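Local coordinates for protein NOVW (Streptomyces niveus, PDB 2C0Z) that epimerises C3 of a dTDP-linked 4-keto-6-deoxy sugar, acting together with NovU on the pathway to the antibiotic novobiocin, at residues A[66-78]-A[148-160]. Residues are numbered along the deposited sequence; the frame is centred on the assembly and turned at random.
Sequences VVRGIHFVDVPPG and DPATEHGVHPLDP
H153 and D74 form the one direct side-chain hydrogen bond between the two segments: H153 ND1 donates to D74 OD1 at 2.7 Å. The oxygen lies in the plane of the imidazole, at its edge, whereas the nitrogen meets the syn side of the carboxylate 28° out of its plane. Beside this pair, D74 N donates to T151 O, so backbone and side chain of the aspartate both bind the 148-160 segment.

F72 lies on the same face of the sheet as H153. Its CG sits between backbone N and carbonyl carbon (chi1 68°), which brings the ring back over the neighbouring strand. H153 CB then makes an off-centre CH-pi contact, 4.2 Å from the F72 ring centroid and 29° from the normal. Beneath them F72 and H153 are a hydrogen-bonded antiparallel pair, with F72 N to H153 O at 2.9 Å and H153 N to F72 O at 2.8 Å. Further along, I70 and V155 exchange two more backbone bonds, and I70 CB packs on V155 CG2 at 3.8 Å.

On the other face, H71 and E152 approach with ring and carboxylate tilted against each other. H71 ND1 and E152 OE2 are 4.0 Å apart, too far for direct bonding, and one water spans them, donating to E152 OE2 at 2.7 Å. Each group has a second partner: H71 NE2 bonds D177, and E152 OE2 forms a salt bridge with R176. H71 is probably the proton acceptor, and E152 and R176 probably bind substrate, as in related epimerases. Strand 152-154, paired antiparallel with 67-73, is an outermost strand within this chain of the five-stranded sheet of this RmlC-like cupin, and probably helps line its active site.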
ATOM      1  N   VAL A  66      -3.974  17.517 -12.386  1.00 19.43           N
ATOM      2  CA  VAL A  66      -4.347  17.837 -11.005  1.00 19.64           C
ATOM      3  C   VAL A  66      -3.054  18.113 -10.231  1.00 18.01           C
ATOM      4  O   VAL A  66      -2.144  17.318 -10.323  1.00 18.45           O
ATOM      5  CB  VAL A  66      -5.046  16.623 -10.343  1.00 20.35           C
ATOM      6  CG1 VAL A  66      -4.865  16.638  -8.788  1.00 21.87           C
ATOM      7  CG2 VAL A  66      -6.530  16.544 -10.764  1.00 22.37           C
ATOM      8  N   VAL A  67      -2.935  19.265  -9.571  1.00 17.63           N
ATOM      9  CA  VAL A  67      -1.824  19.530  -8.647  1.00 16.82           C
ATOM     10  C   VAL A  67      -2.478  19.565  -7.270  1.00 16.38           C
ATOM     11  O   VAL A  67      -3.411  20.340  -7.041  1.00 18.47           O
ATOM     12  CB  VAL A  67      -1.101  20.871  -8.964  1.00 17.16           C
ATOM     13  CG1 VAL A  67      -0.169  21.301  -7.823  1.00 17.32           C
ATOM     14  CG2 VAL A  67      -0.288  20.778 -10.224  1.00 18.27           C
ATOM     15  N   ARG A  68      -1.996  18.733  -6.349  1.00 15.40           N
ATOM     16  CA  ARG A  68      -2.502  18.672  -4.999  1.00 14.67           C
ATOM     17  C   ARG A  68      -1.361  18.970  -4.053  1.00 14.15           C
ATOM     18  O   ARG A  68      -0.222  18.538  -4.261  1.00 14.89           O
ATOM     19  CB  ARG A  68      -3.024  17.283  -4.659  1.00 15.74           C
ATOM     20  CG  ARG A  68      -4.115  16.809  -5.542  1.00 19.15           C
ATOM     21  CD  ARG A  68      -4.768  15.554  -5.021  1.00 22.97           C
ATOM     22  N   GLY A  69      -1.656  19.736  -3.026  1.00 12.99           N
ATOM     23  CA  GLY A  69      -0.647  20.066  -2.051  1.00 12.70           C
ATOM     24  C   GLY A  69      -0.616  21.567  -1.826  1.00 12.38           C
ATOM     25  O   GLY A  69      -1.512  22.261  -2.336  1.00 12.58           O
ATOM     26  N   ILE A  70       0.378  22.099  -1.116  1.00 11.78           N
ATOM     27  CA  ILE A  70       1.432  21.383  -0.370  1.00 11.40           C
ATOM     28  C   ILE A  70       0.914  21.168   1.046  1.00 11.43           C
ATOM     29  O   ILE A  70       0.651  22.133   1.766  1.00 11.84           O
ATOM     30  CB  ILE A  70       2.730  22.227  -0.340  1.00 10.17           C
ATOM     31  CG1 ILE A  70       3.239  22.530  -1.755  1.00 10.88           C
ATOM     32  CG2 ILE A  70       3.784  21.544   0.549  1.00 10.21           C
ATOM     33  CD1 ILE A  70       3.502  21.319  -2.633  1.00 13.13           C
ATOM     34  N   HIS A  71       0.719  19.917   1.434  1.00 10.79           N
ATOM     35  CA  HIS A  71       0.064  19.589   2.708  1.00 11.08           C
ATOM     36  C   HIS A  71       1.071  19.138   3.739  1.00 11.00           C
ATOM     37  O   HIS A  71       2.068  18.548   3.403  1.00 12.12           O
ATOM     38  CB  HIS A  71      -0.992  18.530   2.479  1.00 11.82           C
ATOM     39  CG  HIS A  71      -2.073  18.964   1.537  1.00 13.50           C
ATOM     40  ND1 HIS A  71      -2.935  18.083   0.925  1.00 17.90           N
ATOM     41  CD2 HIS A  71      -2.413  20.198   1.098  1.00 14.15           C
ATOM     42  CE1 HIS A  71      -3.754  18.768   0.141  1.00 18.16           C
ATOM     43  NE2 HIS A  71      -3.456  20.050   0.223  1.00 16.40           N
ATOM     44  N   PHE A  72       0.783  19.409   5.002  1.00 11.71           N
ATOM     45  CA  PHE A  72       1.621  18.999   6.120  1.00 11.75           C
ATOM     46  C   PHE A  72       0.790  18.890   7.370  1.00 12.78           C
ATOM     47  O   PHE A  72      -0.357  19.348   7.418  1.00 13.75           O
ATOM     48  CB  PHE A  72       2.800  19.960   6.357  1.00 11.89           C
ATOM     49  CG  PHE A  72       2.388  21.318   6.854  1.00 12.27           C
ATOM     50  CD1 PHE A  72       1.898  22.265   5.977  1.00 14.27           C
ATOM     51  CD2 PHE A  72       2.457  21.630   8.203  1.00 13.35           C
ATOM     52  CE1 PHE A  72       1.518  23.511   6.400  1.00 15.47           C
ATOM     53  CE2 PHE A  72       2.068  22.891   8.637  1.00 14.13           C
ATOM     54  CZ  PHE A  72       1.590  23.827   7.712  1.00 14.35           C
ATOM     55  N   VAL A  73       1.402  18.288   8.379  1.00 13.55           N
ATOM     56  CA  VAL A  73       0.797  18.138   9.697  1.00 14.67           C
ATOM     57  C   VAL A  73       1.629  18.888  10.744  1.00 15.12           C
ATOM     58  O   VAL A  73       2.864  18.816  10.771  1.00 14.92           O
ATOM     59  CB  VAL A  73       0.641  16.634  10.051  1.00 15.67           C
ATOM     60  CG1 VAL A  73       0.177  16.477  11.473  1.00 15.46           C
ATOM     61  CG2 VAL A  73      -0.325  15.948   9.067  1.00 15.27           C
ATOM     62  N   ASP A  74       0.940  19.623  11.620  1.00 15.60           N
ATOM     63  CA  ASP A  74       1.598  20.349  12.691  1.00 16.52           C
ATOM     64  C   ASP A  74       2.518  19.460  13.503  1.00 16.19           C
ATOM     65  O   ASP A  74       2.219  18.279  13.718  1.00 15.59           O
ATOM     66  CB  ASP A  74       0.547  20.936  13.662  1.00 16.97           C
ATOM     67  CG  ASP A  74      -0.361  21.941  13.005  1.00 20.36           C
ATOM     68  OD1 ASP A  74      -0.033  22.431  11.907  1.00 26.28           O
ATOM     69  OD2 ASP A  74      -1.463  22.276  13.486  1.00 20.58           O
ATOM     70  N   VAL A  75       3.625  20.036  13.972  1.00 17.51           N
ATOM     71  CA  VAL A  75       4.565  19.348  14.850  1.00 18.10           C
ATOM     72  C   VAL A  75       4.684  20.115  16.178  1.00 20.09           C
ATOM     73  O   VAL A  75       5.075  21.266  16.159  1.00 20.79           O
ATOM     74  CB  VAL A  75       5.967  19.236  14.212  1.00 17.83           C
ATOM     75  CG1 VAL A  75       6.855  18.287  14.999  1.00 19.05           C
ATOM     76  CG2 VAL A  75       5.847  18.804  12.701  1.00 17.55           C
ATOM     77  N   PRO A  76       4.336  19.513  17.315  1.00 21.74           N
ATOM     78  CA  PRO A  76       3.778  18.166  17.436  1.00 22.48           C
ATOM     79  C   PRO A  76       2.323  18.101  16.963  1.00 22.12           C
ATOM     80  O   PRO A  76       1.635  19.113  16.835  1.00 23.25           O
ATOM     81  CB  PRO A  76       3.849  17.890  18.959  1.00 23.48           C
ATOM     82  CG  PRO A  76       4.586  19.013  19.523  1.00 24.30           C
ATOM     83  CD  PRO A  76       4.445  20.178  18.625  1.00 22.17           C
ATOM     84  N   PRO A  77       1.822  16.899  16.702  1.00 21.19           N
ATOM     85  CA  PRO A  77       2.532  15.637  16.923  1.00 20.93           C
ATOM     86  C   PRO A  77       3.421  15.209  15.731  1.00 19.90           C
ATOM     87  O   PRO A  77       4.238  14.295  15.826  1.00 20.85           O
ATOM     88  CB  PRO A  77       1.367  14.647  17.085  1.00 20.98           C
ATOM     89  CG  PRO A  77       0.315  15.174  16.211  1.00 21.21           C
ATOM     90  CD  PRO A  77       0.451  16.689  16.206  1.00 21.82           C
ATOM     91  N   GLY A  78       3.223  15.879  14.612  1.00 18.08           N
ATOM     92  CA  GLY A  78       3.877  15.540  13.377  1.00 17.53           C
ATOM     93  C   GLY A  78       3.290  14.295  12.751  1.00 16.74           C
ATOM     94  O   GLY A  78       2.541  13.535  13.361  1.00 18.10           O
ATOM     95  N   ASP A 148      -6.326  13.937  11.401  1.00 21.38           N
ATOM     96  CA  ASP A 148      -6.907  14.827  12.383  1.00 21.54           C
ATOM     97  C   ASP A 148      -7.087  16.182  11.684  1.00 22.96           C
ATOM     98  O   ASP A 148      -6.100  16.813  11.271  1.00 22.33           O
ATOM     99  CB  ASP A 148      -5.971  14.922  13.571  1.00 22.00           C
ATOM    100  CG  ASP A 148      -6.496  15.814  14.669  1.00 24.50           C
ATOM    101  OD1 ASP A 148      -7.516  16.493  14.448  1.00 25.80           O
ATOM    102  OD2 ASP A 148      -5.917  15.910  15.769  1.00 26.89           O
ATOM    103  N   PRO A 149      -8.328  16.644  11.511  1.00 23.77           N
ATOM    104  CA  PRO A 149      -8.549  17.903  10.770  1.00 24.32           C
ATOM    105  C   PRO A 149      -7.921  19.122  11.461  1.00 24.06           C
ATOM    106  O   PRO A 149      -7.616  20.111  10.810  1.00 25.64           O
ATOM    107  CB  PRO A 149     -10.085  18.018  10.714  1.00 24.66           C
ATOM    108  CG  PRO A 149     -10.578  17.187  11.859  1.00 25.20           C
ATOM    109  CD  PRO A 149      -9.587  16.055  12.003  1.00 24.37           C
ATOM    110  N   ALA A 150      -7.682  19.033  12.757  1.00 23.60           N
ATOM    111  CA  ALA A 150      -7.100  20.127  13.524  1.00 23.75           C
ATOM    112  C   ALA A 150      -5.620  20.354  13.239  1.00 23.47           C
ATOM    113  O   ALA A 150      -5.089  21.443  13.509  1.00 23.53           O
ATOM    114  CB  ALA A 150      -7.281  19.868  15.017  1.00 24.39           C
ATOM    115  N   THR A 151      -4.941  19.324  12.732  1.00 21.98           N
ATOM    116  CA  THR A 151      -3.491  19.405  12.552  1.00 21.34           C
ATOM    117  C   THR A 151      -3.048  19.388  11.102  1.00 21.15           C
ATOM    118  O   THR A 151      -1.860  19.592  10.851  1.00 21.01           O
ATOM    119  CB  THR A 151      -2.758  18.274  13.292  1.00 21.41           C
ATOM    120  OG1 THR A 151      -3.174  16.999  12.783  1.00 20.34           O
ATOM    121  CG2 THR A 151      -3.126  18.261  14.753  1.00 22.78           C
ATOM    122  N   GLU A 152      -3.953  19.121  10.167  1.00 20.95           N
ATOM    123  CA  GLU A 152      -3.558  19.092   8.754  1.00 22.23           C
ATOM    124  C   GLU A 152      -3.751  20.435   8.089  1.00 20.90           C
ATOM    125  O   GLU A 152      -4.866  20.981   8.041  1.00 22.19           O
ATOM    126  CB  GLU A 152      -4.283  18.033   7.932  1.00 23.91           C
ATOM    127  CG  GLU A 152      -3.573  17.857   6.582  1.00 28.24           C
ATOM    128  CD  GLU A 152      -4.178  16.772   5.727  1.00 33.45           C
ATOM    129  OE1 GLU A 152      -4.408  15.673   6.258  1.00 37.30           O
ATOM    130  OE2 GLU A 152      -4.411  17.019   4.522  1.00 35.69           O
ATOM    131  N   HIS A 153      -2.657  20.972   7.559  1.00 18.77           N
ATOM    132  CA  HIS A 153      -2.670  22.287   6.964  1.00 17.33           C
ATOM    133  C   HIS A 153      -1.947  22.269   5.630  1.00 15.72           C
ATOM    134  O   HIS A 153      -1.518  21.207   5.156  1.00 13.52           O
ATOM    135  CB  HIS A 153      -2.079  23.268   7.959  1.00 18.06           C
ATOM    136  CG  HIS A 153      -2.836  23.284   9.251  1.00 21.32           C
ATOM    137  ND1 HIS A 153      -2.274  22.961  10.467  1.00 24.06           N
ATOM    138  CD2 HIS A 153      -4.145  23.526   9.494  1.00 24.77           C
ATOM    139  CE1 HIS A 153      -3.198  23.048  11.405  1.00 24.78           C
ATOM    140  NE2 HIS A 153      -4.345  23.367  10.837  1.00 25.25           N
ATOM    141  N   GLY A 154      -1.858  23.431   5.001  1.00 15.27           N
ATOM    142  CA  GLY A 154      -1.164  23.490   3.733  1.00 14.81           C
ATOM    143  C   GLY A 154      -0.680  24.864   3.354  1.00 14.40           C
ATOM    144  O   GLY A 154      -1.046  25.864   3.988  1.00 15.47           O
ATOM    145  N   VAL A 155       0.159  24.889   2.329  1.00 12.72           N
ATOM    146  CA  VAL A 155       0.505  26.126   1.666  1.00 13.10           C
ATOM    147  C   VAL A 155       0.175  26.023   0.178  1.00 13.04           C
ATOM    148  O   VAL A 155       0.008  24.940  -0.383  1.00 13.20           O
ATOM    149  CB  VAL A 155       1.971  26.556   1.948  1.00 14.40           C
ATOM    150  CG1 VAL A 155       2.274  26.637   3.427  1.00 15.20           C
ATOM    151  CG2 VAL A 155       2.940  25.702   1.284  1.00 16.02           C
ATOM    152  N   HIS A 156       0.078  27.167  -0.463  1.00 11.87           N
ATOM    153  CA  HIS A 156      -0.337  27.241  -1.845  1.00 11.70           C
ATOM    154  C   HIS A 156       0.687  26.581  -2.758  1.00 12.32           C
ATOM    155  O   HIS A 156       1.874  26.914  -2.707  1.00 11.62           O
ATOM    156  CB  HIS A 156      -0.533  28.687  -2.272  1.00 13.13           C
ATOM    157  CG  HIS A 156      -1.443  28.830  -3.436  1.00 14.28           C
ATOM    158  ND1 HIS A 156      -1.084  28.453  -4.709  1.00 14.58           N
ATOM    159  CD2 HIS A 156      -2.697  29.331  -3.527  1.00 16.51           C
ATOM    160  CE1 HIS A 156      -2.093  28.682  -5.529  1.00 16.20           C
ATOM    161  NE2 HIS A 156      -3.074  29.238  -4.840  1.00 17.55           N
ATOM    162  N   PRO A 157       0.259  25.626  -3.585  1.00 11.91           N
ATOM    163  CA  PRO A 157       1.234  24.933  -4.446  1.00 11.74           C
ATOM    164  C   PRO A 157       1.832  25.793  -5.559  1.00 12.14           C
ATOM    165  O   PRO A 157       2.849  25.410  -6.132  1.00 11.52           O
ATOM    166  CB  PRO A 157       0.420  23.762  -5.014  1.00 10.93           C
ATOM    167  CG  PRO A 157      -0.954  24.199  -4.976  1.00 12.28           C
ATOM    168  CD  PRO A 157      -1.113  25.110  -3.766  1.00 12.36           C
ATOM    169  N   LEU A 158       1.239  26.964  -5.829  1.00 13.47           N
ATOM    170  CA  LEU A 158       1.825  27.919  -6.761  1.00 14.43           C
ATOM    171  C   LEU A 158       2.557  29.060  -6.036  1.00 14.47           C
ATOM    172  O   LEU A 158       2.851  30.106  -6.634  1.00 16.13           O
ATOM    173  CB  LEU A 158       0.741  28.465  -7.715  1.00 15.13           C
ATOM    174  CG  LEU A 158      -0.099  27.412  -8.442  1.00 17.29           C
ATOM    175  CD1 LEU A 158      -1.064  28.119  -9.423  1.00 20.07           C
ATOM    176  CD2 LEU A 158       0.728  26.433  -9.165  1.00 18.39           C
ATOM    177  N   ASP A 159       2.923  28.838  -4.772  1.00 13.89           N
ATOM    178  CA  ASP A 159       3.691  29.808  -3.986  1.00 14.06           C
ATOM    179  C   ASP A 159       4.928  30.314  -4.763  1.00 14.22           C
ATOM    180  O   ASP A 159       5.648  29.518  -5.380  1.00 13.83           O
ATOM    181  CB  ASP A 159       4.174  29.176  -2.688  1.00 14.45           C
ATOM    182  CG  ASP A 159       5.036  30.108  -1.911  1.00 15.23           C
ATOM    183  OD1 ASP A 159       4.460  30.939  -1.187  1.00 15.13           O
ATOM    184  OD2 ASP A 159       6.289  30.128  -2.015  1.00 12.86           O
ATOM    185  N   PRO A 160       5.189  31.627  -4.736  1.00 14.81           N
ATOM    186  CA  PRO A 160       6.306  32.197  -5.503  1.00 15.20           C
ATOM    187  C   PRO A 160       7.740  31.987  -4.956  1.00 14.96           C
ATOM    188  O   PRO A 160       8.694  32.091  -5.749  1.00 16.46           O
ATOM    189  CB  PRO A 160       5.960  33.693  -5.536  1.00 16.11           C
ATOM    190  CG  PRO A 160       5.230  33.918  -4.290  1.00 15.42           C
ATOM    191  CD  PRO A 160       4.398  32.661  -4.046  1.00 14.97           C
TER
HETATM  192  O   HOH W   1      -3.052  15.597   2.651  1.00 42.04           O